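Local coordinates for protein D-alanyl transferase DltD (PDB 6PFX) that probably takes part in D-alanylation of lipoteichoic acid at the cell membrane, as a DltD-family member of the SGNH hydrolase clan, at residues 19-22 with 23-27; 244-248 with 249-253; 352-355 with 356-359. All coordinates share one frame; numbering follows the deposited sequence.

The three contacts are local helix contacts that follow one another along the chain, and none touches another. Contact 1 is built round the short helix 21-24, contact 2 runs along helix 243-250 and the residues after it, and contact 3 lies in the first half of helix 351-365. Their centres lie 26 to 30 Å apart. Contacts 1 and 3 approach most closely, with nearest atoms about 9 Å apart. Ser-46, His-348 and Asp-345 have the geometry of a charge-relay triad, consistent with the SGNH hydrolase clan. Phe-245 of contact 2 touches Asp-345, while Met-19 of contact 1 and Trp-354 of contact 3 lie near the triad without touching it.

Contact 1 of 3, residues 19-22 with 23-27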
ATOM      1  N   MET A  19     -10.264   7.418  -2.219  1.00 20.81           N
ATOM      2  CA  MET A  19     -10.076   6.061  -1.695  1.00 21.59           C
ATOM      3  C   MET A  19     -11.386   5.270  -1.742  1.00 21.21           C
ATOM      4  O   MET A  19     -11.601   4.333  -0.973  1.00 21.75           O
ATOM      5  CB  MET A  19      -9.434   6.093  -0.302  1.00 20.61           C
ATOM      6  CG  MET A  19      -8.012   6.676  -0.316  1.00 19.88           C
ATOM      7  SD  MET A  19      -7.308   7.149   1.271  1.00 25.81           S
ATOM      8  CE  MET A  19      -7.519   5.647   2.226  1.00 27.63           C
ATOM      9  N   SER A  20     -12.264   5.630  -2.675  1.00 22.17           N
ATOM     10  CA  SER A  20     -13.552   4.959  -2.797  1.00 25.50           C
ATOM     11  C   SER A  20     -13.356   3.500  -3.184  1.00 22.21           C
ATOM     12  O   SER A  20     -12.637   3.188  -4.136  1.00 21.97           O
ATOM     13  CB  SER A  20     -14.390   5.662  -3.866  1.00 27.09           C
ATOM     14  OG  SER A  20     -15.230   4.742  -4.543  1.00 29.77           O
ATOM     15  N   VAL A  21     -14.014   2.601  -2.449  1.00 22.64           N
ATOM     16  CA  VAL A  21     -13.890   1.175  -2.737  1.00 25.43           C
ATOM     17  C   VAL A  21     -14.290   0.858  -4.174  1.00 25.90           C
ATOM     18  O   VAL A  21     -13.692  -0.020  -4.810  1.00 23.98           O
ATOM     19  CB  VAL A  21     -14.686   0.358  -1.700  1.00 22.90           C
ATOM     20  CG1 VAL A  21     -14.637  -1.105  -2.041  1.00 29.66           C
ATOM     21  CG2 VAL A  21     -14.130   0.599  -0.313  1.00 32.94           C
ATOM     22  N   ASN A  22     -15.274   1.580  -4.723  1.00 20.67           N
ATOM     23  CA  ASN A  22     -15.686   1.344  -6.103  1.00 22.97           C
ATOM     24  C   ASN A  22     -14.613   1.765  -7.103  1.00 21.02           C
ATOM     25  O   ASN A  22     -14.523   1.185  -8.191  1.00 25.07           O
ATOM     26  CB  ASN A  22     -16.982   2.095  -6.411  1.00 30.21           C
ATOM     27  CG  ASN A  22     -18.193   1.469  -5.755  1.00 37.74           C
ATOM     28  OD1 ASN A  22     -18.273   0.251  -5.601  1.00 36.83           O
ATOM     29  ND2 ASN A  22     -19.146   2.305  -5.359  1.00 45.53           N
ATOM     30  N   VAL A  23     -13.809   2.779  -6.769  1.00 21.39           N
ATOM     31  CA  VAL A  23     -12.687   3.162  -7.624  1.00 19.87           C
ATOM     32  C   VAL A  23     -11.572   2.131  -7.519  1.00 18.20           C
ATOM     33  O   VAL A  23     -11.027   1.668  -8.529  1.00 17.80           O
ATOM     34  CB  VAL A  23     -12.190   4.570  -7.242  1.00 19.21           C
ATOM     35  CG1 VAL A  23     -10.861   4.882  -7.919  1.00 21.43           C
ATOM     36  CG2 VAL A  23     -13.225   5.620  -7.610  1.00 20.79           C
ATOM     37  N   LEU A  24     -11.244   1.727  -6.288  1.00 19.41           N
ATOM     38  CA  LEU A  24     -10.143   0.796  -6.069  1.00 17.14           C
ATOM     39  C   LEU A  24     -10.432  -0.582  -6.659  1.00 17.57           C
ATOM     40  O   LEU A  24      -9.502  -1.265  -7.106  1.00 17.83           O
ATOM     41  CB  LEU A  24      -9.840   0.686  -4.574  1.00 18.47           C
ATOM     42  CG  LEU A  24      -9.491   1.970  -3.821  1.00 27.03           C
ATOM     43  CD1 LEU A  24      -8.960   1.607  -2.437  1.00 23.07           C
ATOM     44  CD2 LEU A  24      -8.504   2.839  -4.564  1.00 28.35           C
ATOM     45  N   LYS A  25     -11.700  -1.010  -6.670  1.00 17.21           N
ATOM     46  CA  LYS A  25     -12.092  -2.286  -7.254  1.00 17.12           C
ATOM     47  C   LYS A  25     -12.394  -2.199  -8.744  1.00 21.05           C
ATOM     48  O   LYS A  25     -12.593  -3.237  -9.385  1.00 21.20           O
ATOM     49  CB  LYS A  25     -13.366  -2.814  -6.578  1.00 19.55           C
ATOM     50  CG  LYS A  25     -13.185  -3.232  -5.144  1.00 19.62           C
ATOM     51  CD  LYS A  25     -14.384  -4.000  -4.577  1.00 26.89           C
ATOM     52  CE  LYS A  25     -15.695  -3.246  -4.749  1.00 37.05           C
ATOM     53  NZ  LYS A  25     -16.843  -3.965  -4.112  1.00 40.20           N
ATOM     54  N   GLY A  26     -12.465  -0.993  -9.304  1.00 16.91           N
ATOM     55  CA  GLY A  26     -12.857  -0.807 -10.681  1.00 18.09           C
ATOM     56  C   GLY A  26     -11.676  -0.643 -11.621  1.00 18.49           C
ATOM     57  O   GLY A  26     -10.515  -0.871 -11.266  1.00 18.35           O
ATOM     58  N   ASP A  27     -12.005  -0.257 -12.861  1.00 20.84           N
ATOM     59  CA  ASP A  27     -11.017  -0.039 -13.903  1.00 16.61           C
ATOM     60  C   ASP A  27     -11.133   1.333 -14.566  1.00 18.13           C
ATOM     61  O   ASP A  27     -10.120   1.998 -14.792  1.00 17.74           O
ATOM     62  CB  ASP A  27     -11.155  -1.101 -15.009  1.00 18.10           C
ATOM     63  CG  ASP A  27     -10.569  -2.438 -14.629  1.00 24.55           C
ATOM     64  OD1 ASP A  27      -9.674  -2.488 -13.764  1.00 22.21           O
ATOM     65  OD2 ASP A  27     -10.999  -3.452 -15.215  1.00 20.54           O
TER
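Ser-20 is the N-cap of the short helix 21-24, with Val-23 N as the donor to its side chain. Ser-20 OG accepts from Val-23 N at 3.3 Å, the capping bond. The N-H points fairly well at the hydroxyl oxygen, with an angle of 153°. The same N-H makes a weak second bond to Ser-20 O. Leu-24 N grips Ser-20 O more firmly, at 3.0 Å, with the donor nearly in line with the C=O bond. Ser-20 thus holds the first turn through both side chain and backbone. Val-23 turns CG2 back over the cap, and this methyl rests 3.8 Å from Ser-20 OG. The CG of Leu-24 packs against the same acceptor, 3.4 Å from Ser-20 O. This turn directly follows helix 9-18. Met-19, with positive phi, is the break between the two helices, and its side chain reaches Leu-71 of strand 68-71 in the parallel sheet. Val-23 leans on Phe-70 of the same strand, while Leu-24 and Val-21 meet Tyr-120 of helix 114-120. One residue on, Lys-25 N donates to Val-21 O at 2.9 Å. The lysine then folds back along the outside of the turn. Its chain bends at chi3 (-54°), which brings Lys-25 CE to 3.6 Å from Val-21 CG1. That branch of the valine stands anti to its own nitrogen (chi1 176°), on the side where the lysine methylenes pass. Lys-25 O takes a hydrogen bond from Ser-122 OG.

Contact 2 of 3, residues 244-248 with 249-253; sequences DFYTH and RIRAH
Phe-245 meets Arg-249 one turn further along the helix. Arg-249 CB stands over the centre of the phenyl ring, 4.2 Å from the Phe-245 centroid and only 9° off the ring normal, a CH-pi contact. Arg-249 CD comes to 3.5 Å from Phe-245 CE2. A bend in the arginine chain at chi3 follows, and the guanidinium plane ends up 45° from the ring. Near the other side of the phenyl rim, Phe-245 CE1 packs 3.8 Å from Ile-250 CG1. The ring also touches Asp-345 and Thr-346, so helix 243-250 borders the probable Ser-His-Asp triad of the SGNH-type fold here. Tyr-246 comes next. Tyr-246 O accepts twice, from Ile-250 N at 3.0 Å and from Arg-251 N at 2.9 Å. The second bond spans five residues and marks a pi-type turn where the helix widens. With CG anti to the backbone N (chi1 179°), the tyrosine ring lies along this turn. Tyr-246 CE1 meets Ile-250 CG2 at 3.5 Å, and the two side chains cross at about a right angle. Ile-250 thus sits between the two aromatic side chains, CG1 toward Phe-245 and CG2 toward Tyr-246, and it also reaches Leu-257 of helix 254-257. Arg-251 CA lies above one face of the tyrosine ring, offset toward the rim. Thr-247 OG1, hydrogen-bonded to Asn-243 O, shares a water with Arg-251 NH1. A second water receives Ala-252 N and donates to Thr-247 O at 2.8 Å, bridging the backbone between Thr-247 and Ala-252.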
ATOM      1  N   ASP A 244      -8.481  12.339  19.295  1.00 16.87           N
ATOM      2  CA  ASP A 244      -9.717  11.614  18.990  1.00 17.84           C
ATOM      3  C   ASP A 244      -9.461  10.119  18.822  1.00 17.35           C
ATOM      4  O   ASP A 244     -10.315   9.302  19.182  1.00 19.04           O
ATOM      5  CB  ASP A 244     -10.447  12.227  17.790  1.00 23.04           C
ATOM      6  CG  ASP A 244      -9.670  12.117  16.497  1.00 36.42           C
ATOM      7  OD1 ASP A 244      -8.438  11.957  16.549  1.00 30.45           O
ATOM      8  OD2 ASP A 244     -10.294  12.211  15.416  1.00 46.08           O
ATOM      9  N   PHE A 245      -8.284   9.744  18.320  1.00 14.94           N
ATOM     10  CA  PHE A 245      -7.931   8.335  18.225  1.00 14.33           C
ATOM     11  C   PHE A 245      -7.836   7.719  19.611  1.00 15.20           C
ATOM     12  O   PHE A 245      -8.352   6.625  19.858  1.00 16.28           O
ATOM     13  CB  PHE A 245      -6.597   8.196  17.502  1.00 14.13           C
ATOM     14  CG  PHE A 245      -6.162   6.773  17.287  1.00 14.65           C
ATOM     15  CD1 PHE A 245      -5.503   6.072  18.280  1.00 15.77           C
ATOM     16  CD2 PHE A 245      -6.414   6.135  16.087  1.00 19.38           C
ATOM     17  CE1 PHE A 245      -5.092   4.770  18.066  1.00 17.53           C
ATOM     18  CE2 PHE A 245      -6.003   4.835  15.876  1.00 22.14           C
ATOM     19  CZ  PHE A 245      -5.350   4.153  16.864  1.00 20.44           C
ATOM     20  N   TYR A 246      -7.172   8.409  20.534  1.00 13.72           N
ATOM     21  CA  TYR A 246      -7.058   7.880  21.882  1.00 13.87           C
ATOM     22  C   TYR A 246      -8.439   7.698  22.503  1.00 15.42           C
ATOM     23  O   TYR A 246      -8.764   6.628  23.036  1.00 15.42           O
ATOM     24  CB  TYR A 246      -6.178   8.790  22.744  1.00 14.51           C
ATOM     25  CG  TYR A 246      -6.064   8.254  24.159  1.00 15.82           C
ATOM     26  CD1 TYR A 246      -5.227   7.179  24.447  1.00 15.11           C
ATOM     27  CD2 TYR A 246      -6.822   8.792  25.192  1.00 15.76           C
ATOM     28  CE1 TYR A 246      -5.140   6.664  25.714  1.00 17.30           C
ATOM     29  CE2 TYR A 246      -6.732   8.279  26.472  1.00 18.30           C
ATOM     30  CZ  TYR A 246      -5.883   7.215  26.717  1.00 19.39           C
ATOM     31  OH  TYR A 246      -5.755   6.656  27.961  1.00 22.09           O
ATOM     32  N   THR A 247      -9.279   8.732  22.406  1.00 18.05           N
ATOM     33  CA  THR A 247     -10.594   8.696  23.034  1.00 20.71           C
ATOM     34  C   THR A 247     -11.453   7.570  22.474  1.00 20.48           C
ATOM     35  O   THR A 247     -12.082   6.824  23.232  1.00 21.01           O
ATOM     36  CB  THR A 247     -11.272  10.051  22.853  1.00 21.02           C
ATOM     37  OG1 THR A 247     -10.487  11.059  23.504  1.00 21.07           O
ATOM     38  CG2 THR A 247     -12.664  10.047  23.459  1.00 27.05           C
ATOM     39  N   HIS A 248     -11.480   7.418  21.149  1.00 18.03           N
ATOM     40  CA  HIS A 248     -12.409   6.488  20.521  1.00 22.98           C
ATOM     41  C   HIS A 248     -11.870   5.071  20.404  1.00 22.40           C
ATOM     42  O   HIS A 248     -12.667   4.129  20.345  1.00 26.55           O
ATOM     43  CB  HIS A 248     -12.802   6.992  19.127  1.00 25.51           C
ATOM     44  CG  HIS A 248     -13.534   8.297  19.145  1.00 32.37           C
ATOM     45  ND1 HIS A 248     -13.670   9.094  18.029  1.00 42.95           N
ATOM     46  CD2 HIS A 248     -14.175   8.943  20.149  1.00 35.17           C
ATOM     47  CE1 HIS A 248     -14.359  10.176  18.344  1.00 42.22           C
ATOM     48  NE2 HIS A 248     -14.675  10.111  19.625  1.00 38.61           N
ATOM     49  N   ARG A 249     -10.552   4.883  20.395  1.00 18.87           N
ATOM     50  CA  ARG A 249     -10.000   3.566  20.132  1.00 19.09           C
ATOM     51  C   ARG A 249      -9.190   2.961  21.265  1.00 21.85           C
ATOM     52  O   ARG A 249      -9.027   1.736  21.283  1.00 26.95           O
ATOM     53  CB  ARG A 249      -9.135   3.588  18.859  1.00 26.26           C
ATOM     54  CG  ARG A 249      -9.916   4.017  17.613  1.00 27.17           C
ATOM     55  CD  ARG A 249      -9.218   3.628  16.324  1.00 38.88           C
ATOM     56  NE  ARG A 249      -9.030   2.183  16.222  1.00 49.20           N
ATOM     57  CZ  ARG A 249      -9.927   1.334  15.725  1.00 52.24           C
ATOM     58  NH1 ARG A 249     -11.096   1.775  15.278  1.00 52.46           N
ATOM     59  NH2 ARG A 249      -9.649   0.038  15.679  1.00 52.46           N
ATOM     60  N   ILE A 250      -8.683   3.760  22.207  1.00 17.55           N
ATOM     61  CA  ILE A 250      -7.738   3.289  23.210  1.00 18.10           C
ATOM     62  C   ILE A 250      -8.308   3.384  24.628  1.00 20.75           C
ATOM     63  O   ILE A 250      -8.189   2.445  25.421  1.00 19.74           O
ATOM     64  CB  ILE A 250      -6.384   4.032  23.117  1.00 13.41           C
ATOM     65  CG1 ILE A 250      -5.723   3.873  21.747  1.00 16.69           C
ATOM     66  CG2 ILE A 250      -5.454   3.527  24.236  1.00 15.72           C
ATOM     67  CD1 ILE A 250      -5.445   2.438  21.354  1.00 19.69           C
ATOM     68  N   ARG A 251      -8.905   4.530  24.970  1.00 20.95           N
ATOM     69  CA  ARG A 251      -9.187   4.841  26.368  1.00 19.43           C
ATOM     70  C   ARG A 251      -9.985   3.742  27.061  1.00 22.67           C
ATOM     71  O   ARG A 251      -9.682   3.373  28.203  1.00 19.74           O
ATOM     72  CB  ARG A 251      -9.929   6.175  26.460  1.00 24.50           C
ATOM     73  CG  ARG A 251     -10.242   6.590  27.880  1.00 28.52           C
ATOM     74  CD  ARG A 251     -10.921   7.945  27.957  1.00 38.80           C
ATOM     75  NE  ARG A 251     -11.109   8.331  29.355  1.00 43.05           N
ATOM     76  CZ  ARG A 251     -11.453   9.546  29.768  1.00 49.80           C
ATOM     77  NH1 ARG A 251     -11.647  10.522  28.893  1.00 51.37           N
ATOM     78  NH2 ARG A 251     -11.594   9.784  31.064  1.00 60.90           N
ATOM     79  N   ALA A 252     -11.006   3.201  26.391  1.00 22.63           N
ATOM     80  CA  ALA A 252     -11.895   2.252  27.055  1.00 27.66           C
ATOM     81  C   ALA A 252     -11.167   0.976  27.457  1.00 27.49           C
ATOM     82  O   ALA A 252     -11.575   0.308  28.414  1.00 27.36           O
ATOM     83  CB  ALA A 252     -13.079   1.906  26.153  1.00 28.30           C
ATOM     84  N   HIS A 253     -10.096   0.626  26.745  1.00 23.93           N
ATOM     85  CA  HIS A 253      -9.363  -0.613  26.975  1.00 26.30           C
ATOM     86  C   HIS A 253      -7.933  -0.362  27.423  1.00 22.03           C
ATOM     87  O   HIS A 253      -7.114  -1.293  27.403  1.00 20.95           O
ATOM     88  CB  HIS A 253      -9.365  -1.457  25.691  1.00 28.73           C
ATOM     89  CG  HIS A 253     -10.739  -1.815  25.215  1.00 38.33           C
ATOM     90  ND1 HIS A 253     -11.644  -2.491  26.005  1.00 42.98           N
ATOM     91  CD2 HIS A 253     -11.368  -1.581  24.040  1.00 46.05           C
ATOM     92  CE1 HIS A 253     -12.770  -2.659  25.336  1.00 44.44           C
ATOM     93  NE2 HIS A 253     -12.628  -2.118  24.140  1.00 48.31           N
TER
HETATM   94  O   HOH W   1     -10.080  10.648  26.184  1.00 24.20           O
HETATM   95  O   HOH W   2     -12.079   4.081  23.703  1.00 28.13           O

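Contact 3 of 3, residues 352-355 with 356-359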
ATOM      1  N   LYS A 352       5.018  14.768  11.275  1.00 11.90           N
ATOM      2  CA  LYS A 352       6.450  14.746  11.006  1.00  9.77           C
ATOM      3  C   LYS A 352       6.830  13.610  10.070  1.00 10.87           C
ATOM      4  O   LYS A 352       7.805  13.737   9.313  1.00 10.43           O
ATOM      5  CB  LYS A 352       7.193  14.672  12.336  1.00 13.11           C
ATOM      6  CG  LYS A 352       7.206  16.022  13.057  1.00 12.43           C
ATOM      7  CD  LYS A 352       8.289  16.933  12.536  1.00 18.72           C
ATOM      8  CE  LYS A 352       9.665  16.457  12.976  1.00 19.73           C
ATOM      9  NZ  LYS A 352      10.746  17.037  12.134  1.00 20.13           N
ATOM     10  N   GLY A 353       6.071  12.513  10.105  1.00 11.46           N
ATOM     11  CA  GLY A 353       6.394  11.362   9.284  1.00 10.27           C
ATOM     12  C   GLY A 353       6.135  11.619   7.816  1.00  9.44           C
ATOM     13  O   GLY A 353       6.985  11.339   6.964  1.00  9.94           O
ATOM     14  N   TRP A 354       4.957  12.169   7.500  1.00  9.27           N
ATOM     15  CA  TRP A 354       4.687  12.586   6.127  1.00  9.82           C
ATOM     16  C   TRP A 354       5.666  13.664   5.672  1.00 10.76           C
ATOM     17  O   TRP A 354       6.072  13.684   4.508  1.00 11.95           O
ATOM     18  CB  TRP A 354       3.237  13.052   5.966  1.00 10.51           C
ATOM     19  CG  TRP A 354       2.250  11.930   5.820  1.00 13.42           C
ATOM     20  CD1 TRP A 354       1.151  11.691   6.604  1.00 18.35           C
ATOM     21  CD2 TRP A 354       2.260  10.896   4.820  1.00 13.07           C
ATOM     22  NE1 TRP A 354       0.481  10.578   6.149  1.00 19.33           N
ATOM     23  CE2 TRP A 354       1.141  10.071   5.060  1.00 20.20           C
ATOM     24  CE3 TRP A 354       3.099  10.596   3.738  1.00 16.30           C
ATOM     25  CZ2 TRP A 354       0.848   8.964   4.265  1.00 22.31           C
ATOM     26  CZ3 TRP A 354       2.804   9.498   2.952  1.00 21.10           C
ATOM     27  CH2 TRP A 354       1.688   8.697   3.220  1.00 21.58           C
ATOM     28  N   LEU A 355       6.050  14.580   6.558  1.00 10.42           N
ATOM     29  CA  LEU A 355       7.042  15.562   6.141  1.00 10.06           C
ATOM     30  C   LEU A 355       8.372  14.888   5.835  1.00  9.58           C
ATOM     31  O   LEU A 355       9.016  15.215   4.829  1.00 10.28           O
ATOM     32  CB  LEU A 355       7.214  16.644   7.196  1.00 10.57           C
ATOM     33  CG  LEU A 355       8.275  17.692   6.879  1.00 11.94           C
ATOM     34  CD1 LEU A 355       7.881  18.484   5.646  1.00 12.02           C
ATOM     35  CD2 LEU A 355       8.534  18.631   8.053  1.00 13.25           C
ATOM     36  N   ALA A 356       8.777  13.911   6.659  1.00 10.30           N
ATOM     37  CA  ALA A 356      10.028  13.205   6.396  1.00 10.47           C
ATOM     38  C   ALA A 356       9.944  12.456   5.079  1.00 12.44           C
ATOM     39  O   ALA A 356      10.911  12.401   4.310  1.00 12.61           O
ATOM     40  CB  ALA A 356      10.328  12.206   7.515  1.00 11.76           C
ATOM     41  N   ALA A 357       8.792  11.846   4.816  1.00 10.96           N
ATOM     42  CA  ALA A 357       8.600  11.132   3.565  1.00  9.62           C
ATOM     43  C   ALA A 357       8.759  12.077   2.387  1.00 11.12           C
ATOM     44  O   ALA A 357       9.333  11.702   1.355  1.00 10.82           O
ATOM     45  CB  ALA A 357       7.235  10.446   3.582  1.00  9.00           C
ATOM     46  N   ASP A 358       8.277  13.315   2.533  1.00 10.82           N
ATOM     47  CA  ASP A 358       8.368  14.262   1.438  1.00  7.94           C
ATOM     48  C   ASP A 358       9.811  14.525   1.033  1.00 10.36           C
ATOM     49  O   ASP A 358      10.064  14.892  -0.119  1.00 10.96           O
ATOM     50  CB  ASP A 358       7.683  15.585   1.772  1.00 11.47           C
ATOM     51  CG  ASP A 358       7.520  16.461   0.538  1.00 10.97           C
ATOM     52  OD1 ASP A 358       6.947  15.952  -0.446  1.00 12.75           O
ATOM     53  OD2 ASP A 358       8.000  17.623   0.525  1.00 14.10           O
ATOM     54  N   GLN A 359      10.760  14.400   1.967  1.00  9.89           N
ATOM     55  CA  GLN A 359      12.162  14.639   1.636  1.00 12.08           C
ATOM     56  C   GLN A 359      12.697  13.615   0.648  1.00 13.76           C
ATOM     57  O   GLN A 359      13.735  13.849   0.017  1.00 13.10           O
ATOM     58  CB  GLN A 359      13.011  14.659   2.900  1.00 13.76           C
ATOM     59  CG  GLN A 359      12.483  15.611   3.980  1.00 12.79           C
ATOM     60  CD  GLN A 359      12.071  16.979   3.465  1.00 12.16           C
ATOM     61  OE1 GLN A 359      12.875  17.701   2.880  1.00 17.74           O
ATOM     62  NE2 GLN A 359      10.800  17.334   3.658  1.00 12.13           N
TER
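The indole of Trp-354 and the side-chain amide of Gln-359 are the flat groups here; along helix 351-365, Trp-354 meets the following turn and Gln-359 the preceding one. Ala-357 CB approaches the indole obliquely, 4.1 Å from Trp-354 CE3 on the six-membered ring. This is a light apolar touch. The indole also touches Glu-47, Leu-48 and Leu-349 in loops and Pro-56 of helix 56-62. The amide of Gln-359 turns back toward Leu-355. Gln-359 NE2 donates to Leu-355 O at 3.0 Å with an almost straight angle of 169°. The acceptor lies within 6° of the amide plane, while the donor sits well tilted from the carbonyl plane. Gln-359 CG is beside the backbone N and the chain bends at chi2 (-45°), which curls the amide back over its own helix. Gln-359 NE2 then also lies 3.7 Å from Leu-355 CD1, and the two side chains cross at a slant. The backbone N of Gln-359 makes a further weak bond to Leu-355 O. Regular helical bonds run alongside: Ala-356 N to Lys-352 O at 2.8 Å, Ala-357 N to Gly-353 O at 2.9 Å, and Asp-358 N to Trp-354 O at 3.0 Å. The small Ala-356 CB rests 3.5 Å from Gly-353 O. Leu-355 packs on Leu-222 of helix 219-233, Lys-352 NZ bonds to Ser-223 of that helix, and Asp-358 forms a salt bridge with Arg-65. With Leu-355 O and Tyr-217 OH both hydrogen-bonded to it, the amide nitrogen is held at two points, which should fix the rotation of the Gln-359 amide.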